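Local atomic coordinates of FMN Adenylyltransferase (Candida glabrata, PDB entry 3FWK), a protein that catalyses the transfer of the adenylyl group of ATP to FMN, giving FAD in the last step of flavin cofactor biosynthesis. Residues Y15-S20 against W206-Y211; D29-Q34 against L250-E255; F118-N123 against D275-K280. All coordinates share one frame; numbering follows the deposited sequence.

From the N terminus, helix 7-23 finds its partner some 186 residues later: interaction 1 closes a loop of 185 residues when 15-20 meets 206-211. Interaction 2 closes a longer loop, bringing the start of helix 31-50 to 250-255. Interaction 3 closes the shortest of the three, 151 residues, where the start of helix 119-131 meets helix 275-282. All three first segments precede all three second ones, so every pair of contacts crosses along the chain and none nests. Interactions 1 and 2 touch, through Ser207 with Glu255 and through Leu210 with Phe252, joining four helices in one cluster; interaction 3 is separate, its centre about 27 Å from that of interaction 1, and ties the sheet's helical layer to the C-terminal part.

Interaction 1 of 3, residues Y15-S20 against W206-Y211; sequences YNLTSS and WSFLLY
Phe208 is the first residue of 206-211 to meet 15-20. Its CG lies anti to the backbone N (chi1 -174°), which carries the ring across to the other helix, where its far corner, CZ, enters between two side chains. Leu17 comes up at about a right angle and sets CD1 3.7 Å from Phe208 CZ, meeting the ring obliquely. Thr18 presents its hydroxyl at the ring edge, in plane, with OG1 3.5 Å from CZ of Phe208; that hydroxyl is hydrogen-bonded to Cys14 O one turn back in its own helix.

One turn further on, Tyr211 repeats the reach. Its ring extends across toward helix 7-23 and turns an edge to it, CE2 3.7 Å from Leu17 O. At the end of the ring, Tyr211 OH and Ser20 OG form a very short hydroxyl pair, 2.4 Å, in which either could donate; the length is doubtful, Ser20 being deposited in two conformers. Tyr21 packs edge-to-face with both Phe208 and Tyr211.

The two axes stay 10.8 Å apart and lie 125° from one another, and two aromatic side chains span the gap, meeting one methyl and several oxygens in a buried contact. With its hydroxyl satisfied by Cys14 O, Thr18 meets Phe208 simply as a ring-edge neighbour, while any direct polar link between the helices rests on the uncertain Ser20 pair.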
# COMPACT_ATOMS: atom_id res chain seq x y z
N TYR A 15 -11.72 8.04 -6.43
CA TYR A 15 -12.00 9.48 -6.35
C TYR A 15 -13.08 9.79 -5.33
O TYR A 15 -12.96 10.73 -4.53
CB TYR A 15 -12.35 9.99 -7.73
CG TYR A 15 -12.69 11.47 -7.69
CD1 TYR A 15 -11.68 12.42 -7.61
CD2 TYR A 15 -14.03 11.90 -7.70
CE1 TYR A 15 -11.98 13.78 -7.55
CE2 TYR A 15 -14.34 13.26 -7.64
CZ TYR A 15 -13.30 14.16 -7.56
OH TYR A 15 -13.60 15.52 -7.50
N ASN A 16 -14.16 9.03 -5.36
CA ASN A 16 -15.25 9.28 -4.45
C ASN A 16 -14.91 9.01 -3.00
O ASN A 16 -15.24 9.81 -2.13
CB ASN A 16 -16.46 8.46 -4.88
CG ASN A 16 -17.09 8.97 -6.17
OD1 ASN A 16 -16.97 10.12 -6.56
ND2 ASN A 16 -17.82 8.06 -6.85
N LEU A 17 -14.19 7.92 -2.70
CA LEU A 17 -13.86 7.66 -1.31
C LEU A 17 -12.81 8.66 -0.80
O LEU A 17 -12.84 9.06 0.36
CB LEU A 17 -13.49 6.19 -1.04
CG LEU A 17 -12.18 5.67 -1.63
CD1 LEU A 17 -11.03 5.96 -0.63
CD2 LEU A 17 -12.27 4.17 -1.88
N THR A 18 -11.90 9.09 -1.68
CA THR A 18 -10.88 10.07 -1.29
C THR A 18 -11.54 11.44 -1.01
O THR A 18 -11.26 12.09 0.00
CB THR A 18 -9.78 10.16 -2.35
OG1 THR A 18 -9.17 8.85 -2.50
CG2 THR A 18 -8.71 11.16 -1.95
N SER A 19 -12.44 11.83 -1.89
CA SER A 19 -13.20 13.05 -1.69
C SER A 19 -14.02 13.00 -0.40
O SER A 19 -14.12 13.99 0.33
CB SER A 19 -14.11 13.26 -2.89
OG SER A 19 -13.40 13.57 -4.06
N SER A 20 -14.62 11.85 -0.14
CA SER A 20 -15.40 11.66 1.08
C SER A 20 -14.50 11.78 2.30
O SER A 20 -14.86 12.46 3.30
CB SER A 20 -16.15 10.32 1.03
OG SER A 20 -16.89 10.12 2.21
N TRP A 206 -3.01 3.98 8.24
CA TRP A 206 -4.12 3.19 8.82
C TRP A 206 -5.45 3.94 8.71
O TRP A 206 -6.46 3.34 8.36
CB TRP A 206 -3.87 2.79 10.26
CG TRP A 206 -2.72 1.94 10.59
CD1 TRP A 206 -1.81 2.15 11.56
CD2 TRP A 206 -2.41 0.65 10.05
NE1 TRP A 206 -0.95 1.10 11.66
CE2 TRP A 206 -1.30 0.16 10.74
CE3 TRP A 206 -2.99 -0.15 9.04
CZ2 TRP A 206 -0.72 -1.08 10.48
CZ3 TRP A 206 -2.41 -1.39 8.79
CH2 TRP A 206 -1.31 -1.84 9.51
N SER A 207 -5.45 5.24 8.99
CA SER A 207 -6.70 6.00 8.99
C SER A 207 -7.36 5.92 7.61
O SER A 207 -8.56 5.61 7.50
CB SER A 207 -6.43 7.44 9.35
OG SER A 207 -7.63 8.19 9.27
N PHE A 208 -6.61 6.21 6.57
CA PHE A 208 -7.16 6.24 5.24
C PHE A 208 -7.56 4.82 4.79
O PHE A 208 -8.63 4.62 4.21
CB PHE A 208 -6.16 6.87 4.29
CG PHE A 208 -6.72 7.05 2.91
CD1 PHE A 208 -7.66 8.06 2.65
CD2 PHE A 208 -6.34 6.23 1.85
CE1 PHE A 208 -8.18 8.25 1.39
CE2 PHE A 208 -6.85 6.42 0.58
CZ PHE A 208 -7.78 7.41 0.35
N LEU A 209 -6.69 3.85 5.02
CA LEU A 209 -7.00 2.51 4.57
C LEU A 209 -8.24 1.95 5.25
O LEU A 209 -9.06 1.32 4.60
CB LEU A 209 -5.81 1.59 4.81
CG LEU A 209 -5.69 0.33 3.94
CD1 LEU A 209 -5.87 0.65 2.42
CD2 LEU A 209 -4.31 -0.29 4.18
N LEU A 210 -8.37 2.18 6.55
CA LEU A 210 -9.55 1.69 7.26
C LEU A 210 -10.81 2.39 6.78
O LEU A 210 -11.85 1.73 6.57
CB LEU A 210 -9.34 1.84 8.77
CG LEU A 210 -8.31 0.90 9.38
CD1 LEU A 210 -7.94 1.38 10.76
CD2 LEU A 210 -8.83 -0.56 9.43
N TYR A 211 -10.75 3.71 6.60
CA TYR A 211 -11.91 4.42 6.12
C TYR A 211 -12.34 3.93 4.74
O TYR A 211 -13.52 3.91 4.41
CB TYR A 211 -11.60 5.92 6.06
CG TYR A 211 -12.78 6.69 5.51
CD1 TYR A 211 -13.87 6.98 6.32
CD2 TYR A 211 -12.84 7.06 4.16
CE1 TYR A 211 -14.99 7.66 5.82
CE2 TYR A 211 -13.94 7.72 3.66
CZ TYR A 211 -14.99 7.97 4.49
OH TYR A 211 -16.09 8.62 3.92

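Interaction 2 of 3, residues D29-Q34 against L250-E255; sequences DSIIAQ and LNFEWE
Ile31 and Ile32 share one shape: CG1 stands anti to the carbonyl carbon (chi1 -67° in Ile31), and the chain then runs on extended, so both project their CD1 methyls from the first turn of helix 31-50 toward 250-255. Glu255 is bent instead: the turn at chi2, 93°, swings the carboxylate so that OE2 and CD face the outer carbons of Ile32.

Ile31 works with two branches. CD1 rests against Asn251 CB at 3.9 Å, the two side chains crossing at about a right angle. CG2 comes to the edge of the Phe252 ring, near its plane, with CE1 4.0 Å away. Asn251 CB also lies over the centre of that ring on one face, and Glu255 CD is at the ring edge in plane, so Phe252 is bordered by three of the participating residues.

Ile32 and Glu255 come at each other from opposite directions. CG1 of Ile32 is 3.3 Å from Glu255 OE2, and its CD1 is 3.8 Å from Glu255 CD. CD1 also makes a looser, oblique approach to the indole of Trp254, 4.3 Å from CE3. Although Glu255 OE2 lies against aliphatic carbons, it is hydrogen-bonded to Ser207 OG.

The helix turn that presents both isoleucines is itself fixed at its N-cap: Ala33 N donates to Ser30 OG at 3.0 Å in a nearly straight bond, 165° at the hydrogen.

Helix 202-212 packs beside both segments: Ile31 touches Ala203, while Ile32 and Phe252 both reach Ser207. The start of helix 31-50 and the short helix 253-257 thus meet against this third helix, with Leu210 also covering Phe252.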
# COMPACT_ATOMS: atom_id res chain seq x y z
N ASP A 29 -5.89 19.25 15.36
CA ASP A 29 -4.85 18.44 15.97
C ASP A 29 -5.13 16.94 15.86
O ASP A 29 -4.48 16.15 16.56
CB ASP A 29 -4.59 18.86 17.39
CG ASP A 29 -5.79 18.68 18.26
OD1 ASP A 29 -6.89 18.27 17.81
OD2 ASP A 29 -5.62 19.00 19.48
N SER A 30 -6.00 16.55 14.93
CA SER A 30 -6.37 15.15 14.83
C SER A 30 -5.54 14.41 13.79
O SER A 30 -4.98 15.01 12.86
CB SER A 30 -7.84 15.00 14.50
OG SER A 30 -8.15 15.48 13.21
N ILE A 31 -5.52 13.10 13.93
CA ILE A 31 -4.92 12.25 12.90
C ILE A 31 -5.68 12.39 11.58
O ILE A 31 -5.05 12.43 10.52
CB ILE A 31 -4.89 10.77 13.34
CG1 ILE A 31 -3.92 10.57 14.50
CG2 ILE A 31 -4.50 9.86 12.16
CD1 ILE A 31 -4.13 9.25 15.23
N ILE A 32 -7.01 12.48 11.62
CA ILE A 32 -7.78 12.62 10.39
C ILE A 32 -7.38 13.91 9.66
O ILE A 32 -7.13 13.89 8.46
CB ILE A 32 -9.29 12.54 10.62
CG1 ILE A 32 -9.68 11.11 10.97
CG2 ILE A 32 -10.05 13.02 9.41
CD1 ILE A 32 -11.07 10.98 11.56
N ALA A 33 -7.29 15.04 10.37
CA ALA A 33 -6.89 16.27 9.69
C ALA A 33 -5.47 16.17 9.12
O ALA A 33 -5.24 16.63 8.00
CB ALA A 33 -6.98 17.47 10.66
N GLN A 34 -4.55 15.55 9.85
CA GLN A 34 -3.21 15.36 9.34
C GLN A 34 -3.21 14.49 8.05
O GLN A 34 -2.46 14.74 7.12
CB GLN A 34 -2.36 14.71 10.42
CG GLN A 34 -0.88 14.58 10.07
CD GLN A 34 -0.16 13.73 11.09
OE1 GLN A 34 -0.48 12.56 11.27
NE2 GLN A 34 0.79 14.33 11.81
N LEU A 250 -7.57 2.30 20.63
CA LEU A 250 -7.73 2.39 19.20
C LEU A 250 -7.87 3.84 18.78
O LEU A 250 -8.76 4.54 19.26
CB LEU A 250 -8.97 1.61 18.79
CG LEU A 250 -9.36 1.63 17.30
CD1 LEU A 250 -8.25 1.15 16.36
CD2 LEU A 250 -10.60 0.78 17.07
N ASN A 251 -7.03 4.29 17.84
CA ASN A 251 -7.08 5.64 17.31
C ASN A 251 -8.00 5.82 16.11
O ASN A 251 -8.19 6.96 15.67
CB ASN A 251 -5.69 6.16 16.94
CG ASN A 251 -4.89 6.52 18.16
OD1 ASN A 251 -5.19 7.54 18.80
ND2 ASN A 251 -3.88 5.73 18.51
N PHE A 252 -8.59 4.73 15.59
CA PHE A 252 -9.30 4.77 14.33
C PHE A 252 -10.74 4.31 14.45
O PHE A 252 -11.33 3.82 13.49
CB PHE A 252 -8.54 3.92 13.29
CG PHE A 252 -7.09 4.31 13.20
CD1 PHE A 252 -6.75 5.58 12.74
CD2 PHE A 252 -6.08 3.47 13.70
CE1 PHE A 252 -5.40 5.98 12.69
CE2 PHE A 252 -4.74 3.89 13.67
CZ PHE A 252 -4.41 5.12 13.17
N GLU A 253 -11.32 4.51 15.63
CA GLU A 253 -12.70 4.11 15.84
C GLU A 253 -13.67 4.77 14.88
O GLU A 253 -14.55 4.10 14.32
CB GLU A 253 -13.12 4.36 17.30
CG GLU A 253 -12.59 3.31 18.28
CD GLU A 253 -12.70 3.69 19.76
OE1 GLU A 253 -13.11 4.82 20.09
OE2 GLU A 253 -12.32 2.83 20.59
N TRP A 254 -13.52 6.07 14.67
CA TRP A 254 -14.47 6.77 13.81
C TRP A 254 -14.39 6.24 12.39
O TRP A 254 -15.41 5.98 11.75
CB TRP A 254 -14.25 8.29 13.85
CG TRP A 254 -15.40 8.98 13.22
CD1 TRP A 254 -16.55 9.45 13.85
CD2 TRP A 254 -15.56 9.26 11.83
NE1 TRP A 254 -17.38 10.02 12.93
CE2 TRP A 254 -16.82 9.91 11.68
CE3 TRP A 254 -14.77 9.02 10.69
CZ2 TRP A 254 -17.31 10.29 10.44
CZ3 TRP A 254 -15.24 9.40 9.46
CH2 TRP A 254 -16.51 10.03 9.34
N GLU A 255 -13.17 6.10 11.88
CA GLU A 255 -12.96 5.65 10.51
C GLU A 255 -13.57 4.28 10.30
O GLU A 255 -14.16 4.04 9.24
CB GLU A 255 -11.46 5.57 10.21
CG GLU A 255 -10.75 6.91 10.17
CD GLU A 255 -10.12 7.34 11.51
OE1 GLU A 255 -10.74 7.12 12.57
OE2 GLU A 255 -8.98 7.88 11.48

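Interaction 3 of 3, residues F118-N123 against D275-K280; sequences FKTLEN and DEDLVK
Direct hydrogen bonds centre on Asp277, whose CG stands anti to its carbonyl carbon (chi1 -71°), turning the carboxylate to Thr120 so that OD2 takes two donors. The backbone N of Thr120 lies 2.9 Å from Asp277 OD2 and meets it nearly along the C-O axis, though the bond is bent, 147° at the hydrogen; Thr120 OG1, 2.6 Å from the same OD2, donates to that oxygen's anti lone pair. The Thr120 hydroxyl is also hydrogen-bonded to Ala274 N.

Asp277's other oxygen is held by charge and water. OD1 forms a salt bridge with Lys280 NZ at 3.0 Å, weak as a hydrogen bond, one turn along the same helix. A water 2.7 Å from Asp277 OD1 donates to it and to Glu276 OE1 while accepting from Lys119 N. The carboxylate's rotation is thus well fixed, and the N-terminal end of helix 119-131 probably favours its negative charge.

Packing completes the contact. Phe118 turns its edge to the carboxylate, CD1 3.5 Å from Asp277 OD1, the two planes 65° apart. Lys119 CB lies 3.5 Å from Glu276 CD, the two side chains crossing at about a right angle.

Asp277 binds the N-terminal turn of helix 119-131 from another helix, by one amide directly and one through water. That turn starts the helix of the beta-alpha-beta crossover between parallel strands 107-111 and 134-138 of the Rossmann-like fold.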
# COMPACT_ATOMS: atom_id res chain seq x y z
N PHE A 118 5.21 -13.85 1.79
CA PHE A 118 4.06 -14.50 2.39
C PHE A 118 3.06 -14.92 1.32
O PHE A 118 2.69 -14.13 0.43
CB PHE A 118 3.31 -13.54 3.34
CG PHE A 118 3.93 -13.43 4.71
CD1 PHE A 118 3.56 -14.31 5.72
CD2 PHE A 118 4.88 -12.44 4.97
CE1 PHE A 118 4.12 -14.24 6.97
CE2 PHE A 118 5.45 -12.35 6.26
CZ PHE A 118 5.09 -13.26 7.23
N LYS A 119 2.52 -16.13 1.46
CA LYS A 119 1.49 -16.61 0.54
C LYS A 119 0.27 -15.66 0.54
O LYS A 119 -0.33 -15.40 -0.49
CB LYS A 119 1.03 -18.01 0.94
CG LYS A 119 0.02 -18.60 0.00
CD LYS A 119 0.58 -18.77 -1.43
CE LYS A 119 -0.22 -19.77 -2.26
NZ LYS A 119 0.67 -20.29 -3.39
N THR A 120 -0.12 -15.17 1.72
CA THR A 120 -1.31 -14.31 1.79
C THR A 120 -1.07 -13.04 0.97
O THR A 120 -1.99 -12.50 0.36
CB THR A 120 -1.63 -13.94 3.24
OG1 THR A 120 -1.96 -15.10 3.97
CG2 THR A 120 -2.85 -13.02 3.29
N LEU A 121 0.17 -12.51 1.01
CA LEU A 121 0.50 -11.35 0.23
C LEU A 121 0.46 -11.65 -1.28
O LEU A 121 -0.08 -10.85 -2.05
CB LEU A 121 1.85 -10.80 0.66
CG LEU A 121 2.22 -9.43 0.14
CD1 LEU A 121 1.15 -8.36 0.43
CD2 LEU A 121 3.52 -9.02 0.80
N GLU A 122 1.02 -12.80 -1.72
CA GLU A 122 0.87 -13.20 -3.13
C GLU A 122 -0.59 -13.24 -3.52
O GLU A 122 -0.99 -12.73 -4.59
CB GLU A 122 1.52 -14.58 -3.37
CG GLU A 122 3.02 -14.67 -3.10
CD GLU A 122 3.88 -14.06 -4.15
OE1 GLU A 122 3.40 -13.51 -5.17
OE2 GLU A 122 5.13 -14.19 -3.98
N ASN A 123 -1.42 -13.88 -2.68
CA ASN A 123 -2.85 -13.99 -2.96
C ASN A 123 -3.45 -12.58 -3.10
O ASN A 123 -4.25 -12.32 -4.00
CB ASN A 123 -3.58 -14.70 -1.84
CG ASN A 123 -3.30 -16.19 -1.76
OD1 ASN A 123 -2.77 -16.79 -2.71
ND2 ASN A 123 -3.68 -16.79 -0.64
N ASP A 275 -4.08 -20.61 4.34
CA ASP A 275 -4.05 -21.70 5.31
C ASP A 275 -2.70 -21.85 6.00
O ASP A 275 -2.61 -22.12 7.18
CB ASP A 275 -4.38 -23.04 4.65
CG ASP A 275 -5.82 -23.16 4.23
OD1 ASP A 275 -6.12 -24.11 3.47
OD2 ASP A 275 -6.68 -22.34 4.65
N GLU A 276 -1.63 -21.71 5.22
CA GLU A 276 -0.28 -21.91 5.74
C GLU A 276 0.11 -20.77 6.68
O GLU A 276 0.85 -20.98 7.66
CB GLU A 276 0.75 -22.08 4.60
CG GLU A 276 0.91 -20.84 3.71
CD GLU A 276 1.80 -21.05 2.48
OE1 GLU A 276 2.97 -20.62 2.51
OE2 GLU A 276 1.27 -21.59 1.47
N ASP A 277 -0.42 -19.57 6.42
CA ASP A 277 -0.13 -18.42 7.28
C ASP A 277 -0.93 -18.50 8.59
O ASP A 277 -0.42 -18.19 9.65
CB ASP A 277 -0.38 -17.11 6.54
CG ASP A 277 0.66 -16.86 5.45
OD1 ASP A 277 1.79 -17.38 5.59
OD2 ASP A 277 0.37 -16.15 4.45
N LEU A 278 -2.17 -19.01 8.53
CA LEU A 278 -2.92 -19.21 9.76
C LEU A 278 -2.23 -20.24 10.66
O LEU A 278 -2.15 -20.04 11.87
CB LEU A 278 -4.37 -19.63 9.45
CG LEU A 278 -5.22 -19.84 10.71
CD1 LEU A 278 -5.42 -18.49 11.50
CD2 LEU A 278 -6.57 -20.43 10.37
N VAL A 279 -1.69 -21.31 10.08
CA VAL A 279 -0.98 -22.31 10.87
C VAL A 279 0.21 -21.65 11.58
O VAL A 279 0.45 -21.85 12.75
CB VAL A 279 -0.53 -23.49 9.97
CG1 VAL A 279 0.38 -24.42 10.76
CG2 VAL A 279 -1.75 -24.28 9.49
N LYS A 280 0.97 -20.84 10.86
CA LYS A 280 2.12 -20.19 11.49
C LYS A 280 1.71 -19.25 12.61
O LYS A 280 2.38 -19.17 13.65
CB LYS A 280 2.90 -19.42 10.44
CG LYS A 280 3.71 -20.33 9.51
CD LYS A 280 4.59 -19.54 8.53
CE LYS A 280 3.77 -18.88 7.45
NZ LYS A 280 4.59 -17.99 6.57
O HOH W 1 3.46 -17.78 3.53